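Local coordinates for putative xanthine dehydrogenase YAGS fad-binding subunit (Escherichia coli, PDB 5G5G), which binds the molybdenum centre and its pterin cytosine dinucleotide, and is probably the catalytic subunit of a periplasmic aldehyde oxidase, at residues 675-680 with 686-691; 581-586 with 680-685; 468-473 with 623-628. All coordinates share one frame; numbering follows the deposited sequence.

Interaction 1: residues 675-680 with 686-691. With MCN (pterin cytosine dinucleotide), chain Y.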
# COMPACT_ATOMS: atom_id res chain seq x y z
N LEU C 675 0.92 2.31 28.02
CA LEU C 675 0.78 2.75 29.40
C LEU C 675 -0.69 2.84 29.76
O LEU C 675 -1.54 3.13 28.89
CB LEU C 675 1.43 4.14 29.57
CG LEU C 675 2.94 4.18 29.29
CD1 LEU C 675 3.54 5.54 29.67
CD2 LEU C 675 3.70 3.11 30.02
N ASP C 676 -1.03 2.55 31.00
CA ASP C 676 -2.38 2.79 31.55
C ASP C 676 -2.48 4.33 31.54
O ASP C 676 -1.76 4.97 32.30
CB ASP C 676 -2.57 2.33 33.05
CG ASP C 676 -2.99 0.82 33.27
OD1 ASP C 676 -3.17 0.09 32.27
OD2 ASP C 676 -3.14 0.35 34.48
N ASP C 677 -3.32 4.91 30.73
CA ASP C 677 -3.38 6.32 30.63
C ASP C 677 -4.83 6.77 30.79
O ASP C 677 -5.23 7.79 30.28
CB ASP C 677 -2.79 6.66 29.29
CG ASP C 677 -2.63 8.11 29.06
OD1 ASP C 677 -2.00 8.78 29.94
OD2 ASP C 677 -3.08 8.59 27.96
N THR C 678 -5.59 6.02 31.57
CA THR C 678 -7.04 6.22 31.79
C THR C 678 -7.33 7.70 32.03
O THR C 678 -6.75 8.31 32.96
CB THR C 678 -7.49 5.41 33.03
OG1 THR C 678 -7.19 4.04 32.78
CG2 THR C 678 -8.94 5.54 33.31
N ASP C 679 -8.18 8.27 31.18
CA ASP C 679 -8.37 9.72 31.15
C ASP C 679 -9.82 10.05 31.32
O ASP C 679 -10.54 10.13 30.34
CB ASP C 679 -7.80 10.35 29.86
CG ASP C 679 -7.63 11.88 29.99
OD1 ASP C 679 -8.25 12.47 30.91
OD2 ASP C 679 -6.82 12.45 29.22
N PRO C 680 -10.26 10.29 32.55
CA PRO C 680 -11.68 10.62 32.78
C PRO C 680 -12.12 11.98 32.23
O PRO C 680 -13.33 12.22 32.19
CB PRO C 680 -11.83 10.60 34.28
CG PRO C 680 -10.49 10.62 34.85
CD PRO C 680 -9.47 10.29 33.82
N LYS C 686 -13.18 6.76 29.09
CA LYS C 686 -11.84 7.17 29.54
C LYS C 686 -10.72 6.82 28.55
O LYS C 686 -9.55 6.76 28.90
CB LYS C 686 -11.59 6.64 30.96
CG LYS C 686 -12.76 6.93 31.89
CD LYS C 686 -12.49 6.43 33.32
CE LYS C 686 -13.65 6.76 34.24
NZ LYS C 686 -13.66 5.93 35.46
N ALA C 687 -11.13 6.64 27.28
CA ALA C 687 -10.29 6.26 26.21
C ALA C 687 -9.91 7.48 25.40
O ALA C 687 -10.65 8.48 25.36
CB ALA C 687 -11.01 5.28 25.30
N LYS C 688 -8.77 7.38 24.73
CA LYS C 688 -8.39 8.37 23.71
C LYS C 688 -7.96 7.66 22.43
O LYS C 688 -7.80 6.42 22.40
CB LYS C 688 -7.29 9.32 24.23
CG LYS C 688 -7.80 10.17 25.39
CD LYS C 688 -6.75 11.18 25.92
CE LYS C 688 -5.60 10.46 26.57
NZ LYS C 688 -4.83 11.47 27.38
N GLY C 689 -7.73 8.42 21.36
CA GLY C 689 -7.38 7.83 20.08
C GLY C 689 -6.00 7.21 20.06
O GLY C 689 -5.10 7.66 20.77
N VAL C 690 -5.83 6.22 19.19
CA VAL C 690 -4.50 5.61 18.94
C VAL C 690 -4.09 5.42 17.49
O VAL C 690 -2.90 5.31 17.18
CB VAL C 690 -4.34 4.29 19.69
CG1 VAL C 690 -5.01 3.13 18.96
CG2 VAL C 690 -2.87 4.03 20.04
N GLY C 691 -5.07 5.28 16.63
CA GLY C 691 -4.83 4.91 15.23
C GLY C 691 -3.97 5.86 14.40
O GLY C 691 -3.34 5.39 13.44
N1 MCN Y . -8.39 1.35 20.17
C2 MCN Y . -8.48 0.60 21.42
N3 MCN Y . -8.47 1.68 22.50
C4 MCN Y . -8.29 2.99 22.46
C5 MCN Y . -8.34 3.53 21.06
C6 MCN Y . -8.31 2.72 20.05
O2 MCN Y . -8.57 -0.50 21.60
N4 MCN Y . -8.17 3.82 23.44
C1' MCN Y . -8.18 0.47 19.03
C2D MCN Y . -9.52 -0.24 18.60
O2' MCN Y . -9.21 -1.48 17.95
C3' MCN Y . -10.00 0.75 17.67
C4D MCN Y . -8.81 1.36 16.80
O4D MCN Y . -7.78 1.24 17.89
O3' MCN Y . -11.03 0.36 16.69
C5' MCN Y . -8.75 2.69 16.33
O5' MCN Y . -9.50 3.60 17.10
PA MCN Y . -9.21 5.11 16.94
O1A MCN Y . -10.36 5.85 17.62
O2A MCN Y . -7.79 5.41 17.29
O3A MCN Y . -9.35 5.37 15.28
PB MCN Y . -10.73 5.60 14.54
O1B MCN Y . -11.08 7.03 14.55
O2B MCN Y . -11.72 4.59 15.01
O3B MCN Y . -10.29 5.10 13.12
C10 MCN Y . -9.62 6.04 12.18
C9' MCN Y . -8.14 5.86 12.11
C8' MCN Y . -7.58 7.07 11.17
S8' MCN Y . -8.13 8.64 11.36
C7' MCN Y . -6.88 6.70 10.21
S7' MCN Y . -6.34 7.85 8.95
C6' MCN Y . -6.21 5.30 10.12
C7 MCN Y . -6.49 4.61 11.54
O9' MCN Y . -7.83 4.59 11.85
N5' MCN Y . -7.07 4.57 9.06
C4A MCN Y . -6.98 3.07 8.98
N8' MCN Y . -6.10 3.19 11.41
C4B MCN Y . -6.49 2.47 10.34
N1' MCN Y . -6.24 1.10 10.33
C2' MCN Y . -6.81 0.23 9.39
N2' MCN Y . -6.57 -0.99 9.37
N3' MCN Y . -7.21 0.83 8.23
C4' MCN Y . -7.53 2.15 7.97
O4' MCN Y . -7.96 2.77 6.98
O HOH W 1 -2.44 10.64 26.82

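Interaction 2: residues 581-586 with 680-685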
# COMPACT_ATOMS: atom_id res chain seq x y z
N TYR C 581 -9.20 21.82 29.18
CA TYR C 581 -7.98 21.06 29.21
C TYR C 581 -7.51 20.84 27.79
O TYR C 581 -8.33 20.78 26.87
CB TYR C 581 -8.22 19.69 29.81
CG TYR C 581 -8.57 19.71 31.26
CD1 TYR C 581 -9.89 19.82 31.66
CD2 TYR C 581 -7.57 19.64 32.24
CE1 TYR C 581 -10.23 19.83 33.00
CE2 TYR C 581 -7.90 19.64 33.58
CZ TYR C 581 -9.24 19.75 33.94
OH TYR C 581 -9.59 19.79 35.24
N GLN C 582 -6.21 20.61 27.62
CA GLN C 582 -5.71 20.14 26.34
C GLN C 582 -5.69 18.60 26.40
O GLN C 582 -5.03 18.03 27.28
CB GLN C 582 -4.29 20.66 26.07
CG GLN C 582 -3.72 20.22 24.74
CD GLN C 582 -4.58 20.67 23.58
OE1 GLN C 582 -4.96 21.84 23.47
NE2 GLN C 582 -4.90 19.77 22.75
N GLN C 583 -6.44 17.94 25.52
CA GLN C 583 -6.50 16.48 25.51
C GLN C 583 -5.65 15.99 24.35
O GLN C 583 -5.92 16.31 23.17
CB GLN C 583 -7.92 15.99 25.33
CG GLN C 583 -8.88 16.53 26.38
CD GLN C 583 -10.25 15.88 26.30
OE1 GLN C 583 -10.39 14.74 25.85
NE2 GLN C 583 -11.27 16.62 26.75
N SER C 584 -4.62 15.22 24.69
CA SER C 584 -3.73 14.72 23.65
C SER C 584 -3.29 13.30 24.01
O SER C 584 -3.62 12.76 25.11
CB SER C 584 -2.48 15.64 23.51
OG SER C 584 -2.87 17.02 23.34
N THR C 585 -2.58 12.73 23.06
CA THR C 585 -1.97 11.42 23.15
C THR C 585 -0.51 11.50 22.78
O THR C 585 -0.11 12.36 22.00
CB THR C 585 -2.73 10.40 22.25
OG1 THR C 585 -2.53 10.70 20.87
CG2 THR C 585 -4.20 10.39 22.62
N PHE C 586 0.29 10.60 23.36
CA PHE C 586 1.75 10.67 23.31
C PHE C 586 2.35 9.31 23.04
O PHE C 586 1.77 8.26 23.39
CB PHE C 586 2.28 11.21 24.67
CG PHE C 586 1.72 12.55 25.03
CD1 PHE C 586 2.30 13.70 24.58
CD2 PHE C 586 0.57 12.64 25.78
CE1 PHE C 586 1.77 14.95 24.87
CE2 PHE C 586 0.00 13.87 26.06
CZ PHE C 586 0.64 15.04 25.61
N PRO C 680 -10.26 10.29 32.55
CA PRO C 680 -11.68 10.62 32.78
C PRO C 680 -12.12 11.98 32.23
O PRO C 680 -13.33 12.22 32.19
CB PRO C 680 -11.83 10.60 34.28
CG PRO C 680 -10.49 10.62 34.85
CD PRO C 680 -9.47 10.29 33.82
N ILE C 681 -11.19 12.82 31.77
CA ILE C 681 -11.57 14.10 31.15
C ILE C 681 -12.11 13.86 29.73
O ILE C 681 -12.86 14.68 29.19
CB ILE C 681 -10.41 15.09 31.22
CG1 ILE C 681 -10.24 15.49 32.71
CG2 ILE C 681 -10.66 16.31 30.37
CD1 ILE C 681 -8.92 16.14 32.99
N SER C 682 -11.70 12.77 29.12
CA SER C 682 -12.05 12.44 27.74
C SER C 682 -13.53 12.07 27.51
O SER C 682 -14.16 12.60 26.58
CB SER C 682 -11.15 11.31 27.20
OG SER C 682 -11.49 10.93 25.83
N SER C 683 -14.05 11.13 28.28
CA SER C 683 -15.36 10.54 28.04
C SER C 683 -15.69 9.56 29.11
O SER C 683 -14.84 9.25 29.92
CB SER C 683 -15.39 9.81 26.70
OG SER C 683 -14.66 8.56 26.80
N PRO C 684 -16.92 8.97 29.08
CA PRO C 684 -17.24 7.92 30.08
C PRO C 684 -16.39 6.63 29.89
O PRO C 684 -16.26 5.85 30.81
CB PRO C 684 -18.72 7.61 29.84
CG PRO C 684 -19.24 8.84 29.13
CD PRO C 684 -18.10 9.37 28.29
N MET C 685 -15.87 6.43 28.70
CA MET C 685 -14.99 5.30 28.42
C MET C 685 -13.57 5.50 28.95
O MET C 685 -12.83 4.55 29.16
CB MET C 685 -14.93 5.03 26.89
CG MET C 685 -16.26 4.65 26.29
SD MET C 685 -17.07 3.19 26.96
CE MET C 685 -15.92 1.93 26.44
O HOH W 2 -14.00 15.31 26.85

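Interaction 3: residues 468-473 with 623-628. With MCN (pterin cytosine dinucleotide), chain Y.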
# COMPACT_ATOMS: atom_id res chain seq x y z
N ILE C 468 -12.90 0.05 9.53
CA ILE C 468 -12.06 0.15 8.31
C ILE C 468 -10.83 -0.75 8.46
O ILE C 468 -9.84 -0.59 7.75
CB ILE C 468 -11.71 1.60 8.00
CG1 ILE C 468 -10.87 2.24 9.17
CG2 ILE C 468 -12.97 2.43 7.79
CD1 ILE C 468 -10.49 3.67 8.97
N GLY C 469 -10.93 -1.71 9.39
CA GLY C 469 -9.82 -2.55 9.86
C GLY C 469 -9.33 -2.11 11.25
O GLY C 469 -8.42 -2.74 11.83
N THR C 470 -9.97 -1.08 11.79
CA THR C 470 -9.61 -0.58 13.11
C THR C 470 -9.98 -1.54 14.25
O THR C 470 -9.22 -1.68 15.21
CB THR C 470 -10.27 0.79 13.29
OG1 THR C 470 -11.58 0.66 12.69
CG2 THR C 470 -9.48 1.89 12.60
N GLY C 471 -11.11 -2.22 14.13
CA GLY C 471 -11.70 -3.04 15.23
C GLY C 471 -12.99 -2.56 15.84
O GLY C 471 -13.45 -3.14 16.81
N SER C 472 -13.63 -1.56 15.25
CA SER C 472 -14.85 -1.02 15.78
C SER C 472 -15.91 -2.10 16.09
O SER C 472 -16.57 -2.01 17.14
CB SER C 472 -15.44 -0.01 14.82
OG SER C 472 -14.52 0.99 14.44
N TYR C 473 -16.12 -3.07 15.19
CA TYR C 473 -17.10 -4.15 15.48
C TYR C 473 -16.85 -4.70 16.88
O TYR C 473 -17.78 -4.86 17.68
CB TYR C 473 -17.05 -5.33 14.51
CG TYR C 473 -17.76 -5.08 13.18
CD1 TYR C 473 -19.17 -5.17 13.09
CD2 TYR C 473 -17.03 -4.86 11.99
CE1 TYR C 473 -19.82 -5.00 11.89
CE2 TYR C 473 -17.70 -4.66 10.80
CZ TYR C 473 -19.09 -4.75 10.74
OH TYR C 473 -19.79 -4.53 9.53
N ARG C 623 -2.83 -2.92 19.57
CA ARG C 623 -1.47 -3.25 19.15
C ARG C 623 -1.39 -3.34 17.61
O ARG C 623 -0.46 -2.82 17.02
CB ARG C 623 -0.96 -4.49 19.80
CG ARG C 623 0.42 -4.87 19.27
CD ARG C 623 1.03 -5.99 20.05
NE ARG C 623 2.32 -6.36 19.45
CZ ARG C 623 2.42 -7.14 18.37
NH1 ARG C 623 1.35 -7.63 17.80
NH2 ARG C 623 3.62 -7.43 17.88
N SER C 624 -2.40 -3.96 17.00
CA SER C 624 -2.39 -4.02 15.53
C SER C 624 -2.35 -2.66 14.88
O SER C 624 -1.66 -2.46 13.87
CB SER C 624 -3.57 -4.86 15.05
OG SER C 624 -3.28 -6.26 15.28
N GLN C 625 -3.09 -1.74 15.45
CA GLN C 625 -3.07 -0.41 14.92
C GLN C 625 -1.67 0.22 14.94
O GLN C 625 -1.30 0.90 14.05
CB GLN C 625 -3.97 0.49 15.76
CG GLN C 625 -5.44 0.32 15.49
CD GLN C 625 -5.78 0.70 14.07
OE1 GLN C 625 -5.96 -0.14 13.23
NE2 GLN C 625 -5.80 1.95 13.83
N VAL C 626 -0.97 -0.00 16.03
CA VAL C 626 0.32 0.60 16.22
C VAL C 626 1.40 -0.07 15.37
O VAL C 626 2.23 0.62 14.77
CB VAL C 626 0.69 0.65 17.71
CG1 VAL C 626 2.04 1.28 17.88
CG2 VAL C 626 -0.34 1.50 18.42
N ILE C 627 1.41 -1.39 15.29
CA ILE C 627 2.36 -2.03 14.38
C ILE C 627 2.07 -1.66 12.93
O ILE C 627 2.97 -1.51 12.13
CB ILE C 627 2.51 -3.57 14.54
CG1 ILE C 627 1.23 -4.31 14.14
CG2 ILE C 627 2.90 -3.96 15.98
CD1 ILE C 627 1.39 -5.82 14.16
N GLY C 628 0.80 -1.47 12.63
CA GLY C 628 0.38 -1.07 11.30
C GLY C 628 0.90 0.33 11.00
O GLY C 628 1.38 0.65 9.87
N1 MCN Y . -8.39 1.35 20.17
C2 MCN Y . -8.48 0.60 21.42
N3 MCN Y . -8.47 1.68 22.50
C4 MCN Y . -8.29 2.99 22.46
C5 MCN Y . -8.34 3.53 21.06
C6 MCN Y . -8.31 2.72 20.05
O2 MCN Y . -8.57 -0.50 21.60
N4 MCN Y . -8.17 3.82 23.44
C1' MCN Y . -8.18 0.47 19.03
C2D MCN Y . -9.52 -0.24 18.60
O2' MCN Y . -9.21 -1.48 17.95
C3' MCN Y . -10.00 0.75 17.67
C4D MCN Y . -8.81 1.36 16.80
O4D MCN Y . -7.78 1.24 17.89
O3' MCN Y . -11.03 0.36 16.69
C5' MCN Y . -8.75 2.69 16.33
O5' MCN Y . -9.50 3.60 17.10
PA MCN Y . -9.21 5.11 16.94
O1A MCN Y . -10.36 5.85 17.62
O2A MCN Y . -7.79 5.41 17.29
O3A MCN Y . -9.35 5.37 15.28
PB MCN Y . -10.73 5.60 14.54
O1B MCN Y . -11.08 7.03 14.55
O2B MCN Y . -11.72 4.59 15.01
O3B MCN Y . -10.29 5.10 13.12
C10 MCN Y . -9.62 6.04 12.18
C9' MCN Y . -8.14 5.86 12.11
C8' MCN Y . -7.58 7.07 11.17
S8' MCN Y . -8.13 8.64 11.36
C7' MCN Y . -6.88 6.70 10.21
S7' MCN Y . -6.34 7.85 8.95
C6' MCN Y . -6.21 5.30 10.12
C7 MCN Y . -6.49 4.61 11.54
O9' MCN Y . -7.83 4.59 11.85
N5' MCN Y . -7.07 4.57 9.06
C4A MCN Y . -6.98 3.07 8.98
N8' MCN Y . -6.10 3.19 11.41
C4B MCN Y . -6.49 2.47 10.34
N1' MCN Y . -6.24 1.10 10.33
C2' MCN Y . -6.81 0.23 9.39
N2' MCN Y . -6.57 -0.99 9.37
N3' MCN Y . -7.21 0.83 8.23
C4' MCN Y . -7.53 2.15 7.97
O4' MCN Y . -7.96 2.77 6.98

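Interaction 1: residues 675-680 with 686-691
The ammonium group of Lys688 reaches two carboxylates from earlier in the same loop and ties them into one salt-bridge network. Its NZ lies 2.9 Å from OD2 of Asp679, which it meets on the anti lone pair, the one away from OD1. OD2 of Asp677 is a looser partner, a weak bond with NZ of Lys688 at 3.4 Å, and here the two side chains cross at about a right angle. A bend in the lysine chain at chi3 (-67°) turns its end between the two acids; a fully extended chain would send NZ in another direction. Next to this charged cluster, the backbones are stitched together by Asp679 N and Lys686 O, 3.1 Å apart and nearly straight, with 166° at the hydrogen. The Lys686 chain then runs out along apolar surface: its CD rests 3.7 Å from CG2 of Thr678, and its CG lies against CA of Pro680, while NZ continues to a salt bridge with Asp13.

The buried charges have further partners that help fix them. Lys688 NZ also bonds to Ser584 O, Asp679 OD2 to Ser397 and Asp677 to Gln400 and Gly614 N. The backbone of the same lysine meets the cofactor: Lys688 O accepts from N4 of the pterin cytosine dinucleotide at 2.8 Å. Further along, Val690 N and Gly691 N both donate to phosphate oxygen O2A, each at 2.8 Å, a pincer of two amides on one anionic atom. Both segments belong to the loop between strand 669-674 and helix 698-710, and where this loop leaves the strand, Leu675 packs between helix 401-412 and strand 602-612.

Interaction 2: residues 581-586 with 680-685
The methyl CD1 of Ile681 sits squarely over the ring of Tyr581, 3.6 Å from the ring centroid and only 8° off the normal, a CH-pi contact with one face. The six ring carbons lie at similar distances from that methyl, as expected for a group above the centre, and the two side chains cross at about a right angle. The branching of isoleucine explains how it serves two neighbours at once. CG1 stands anti to the carbonyl carbon (chi1 -69°) and carries CD1 out to the ring, while CG2 lies between Tyr581 CD1 at 3.8 Å and Gln583 NE2 at 3.7 Å. Replacing the ring of Tyr581 by the methyl of an alanine is likely to open a gap over Ile681 CD1 and leave that methyl without its flat partner.

The other half of the contact is looser and polar. The extended Gln583 side chain brings OE1 to 3.4 Å from CA of Ser682, while its NE2 gives a bond to a water at 3.0 Å. The same water donates to the carbonyl oxygens of both Ile681 and Ser682, each 2.7 Å from it, so a single molecule spans the space between the glutamine amide and the 681-682 backbone. OE1 of Gln583 takes a bond from Asn442, which also reaches Ser682 OG; that hydroxyl bonds to Ala687 O as well.

Tyr581 follows helix 577-580, and Gln583 comes just before strand 584-596. Through a CH-pi contact beside a water-bridged amide, the arrangement thus joins the start of that strand to the loop after strand 669-674 of the same mixed sheet, in the fold that holds the molybdopterin cofactor, with the Ser682 side chain about 8 Å from the dinucleotide.

Interaction 3: residues 468-473 with 623-628
Thr470 and Gln625 meet in the pterin cytosine dinucleotide pocket of a molybdopterin-binding domain, one on the loop leading into helix 472-484, the other within helix 619-638. Their direct contact is small, about 100 Å² over both sides, consistent with the cofactor lying between the two segments, where both touch it. The Gln625 chain bends at chi2 (-64°), which swings its end toward Thr470 and the cofactor; its CG lies 3.5 Å from MCN O4D. From segment 468-473, Ile468 lays CD1 against the pterin, 3.5 Å from MCN C4', and Thr470 sets CG2 at 3.3 Å from MCN O9'.

Gly469 and Gly471 both have positive phi (105° and 112°), where a side chain would press on the preceding carbonyl, and a CB on either would also clash with the cofactor. Asp467 holds the loop by accepting from the amides of Gly469, Gly471 and Tyr473, and Ser624 OG bonds to an acidic side chain of another protein chain. The ribose is gripped by one backbone atom: Thr470 O accepts from MCN O2' at 2.7 Å and, weakly, from MCN O3' at 3.1 Å.

In the fold
Along the chain the segments come in the order 468-473, 581-586, 623-628, 675-680, 680-685 and 686-691, so interaction 2 crosses both others, whereas interaction 3 closes before interaction 1 opens. Interactions 1 and 2 have centres about 7 Å apart and share Pro680; they meet at the loop after strand 669-674, which supplies both segments of interaction 1 and one of interaction 2. Interaction 3 has its centre about 15 Å from that of interaction 1 and 20 Å from that of interaction 2, which it does not touch. Helix 619-638 packs on strand 669-674, and strands 584-596 and 669-674 share a sheet. Interactions 1 and 3 both hold the dinucleotide cofactor; interaction 2 joins the same loop to the start of strand 584-596.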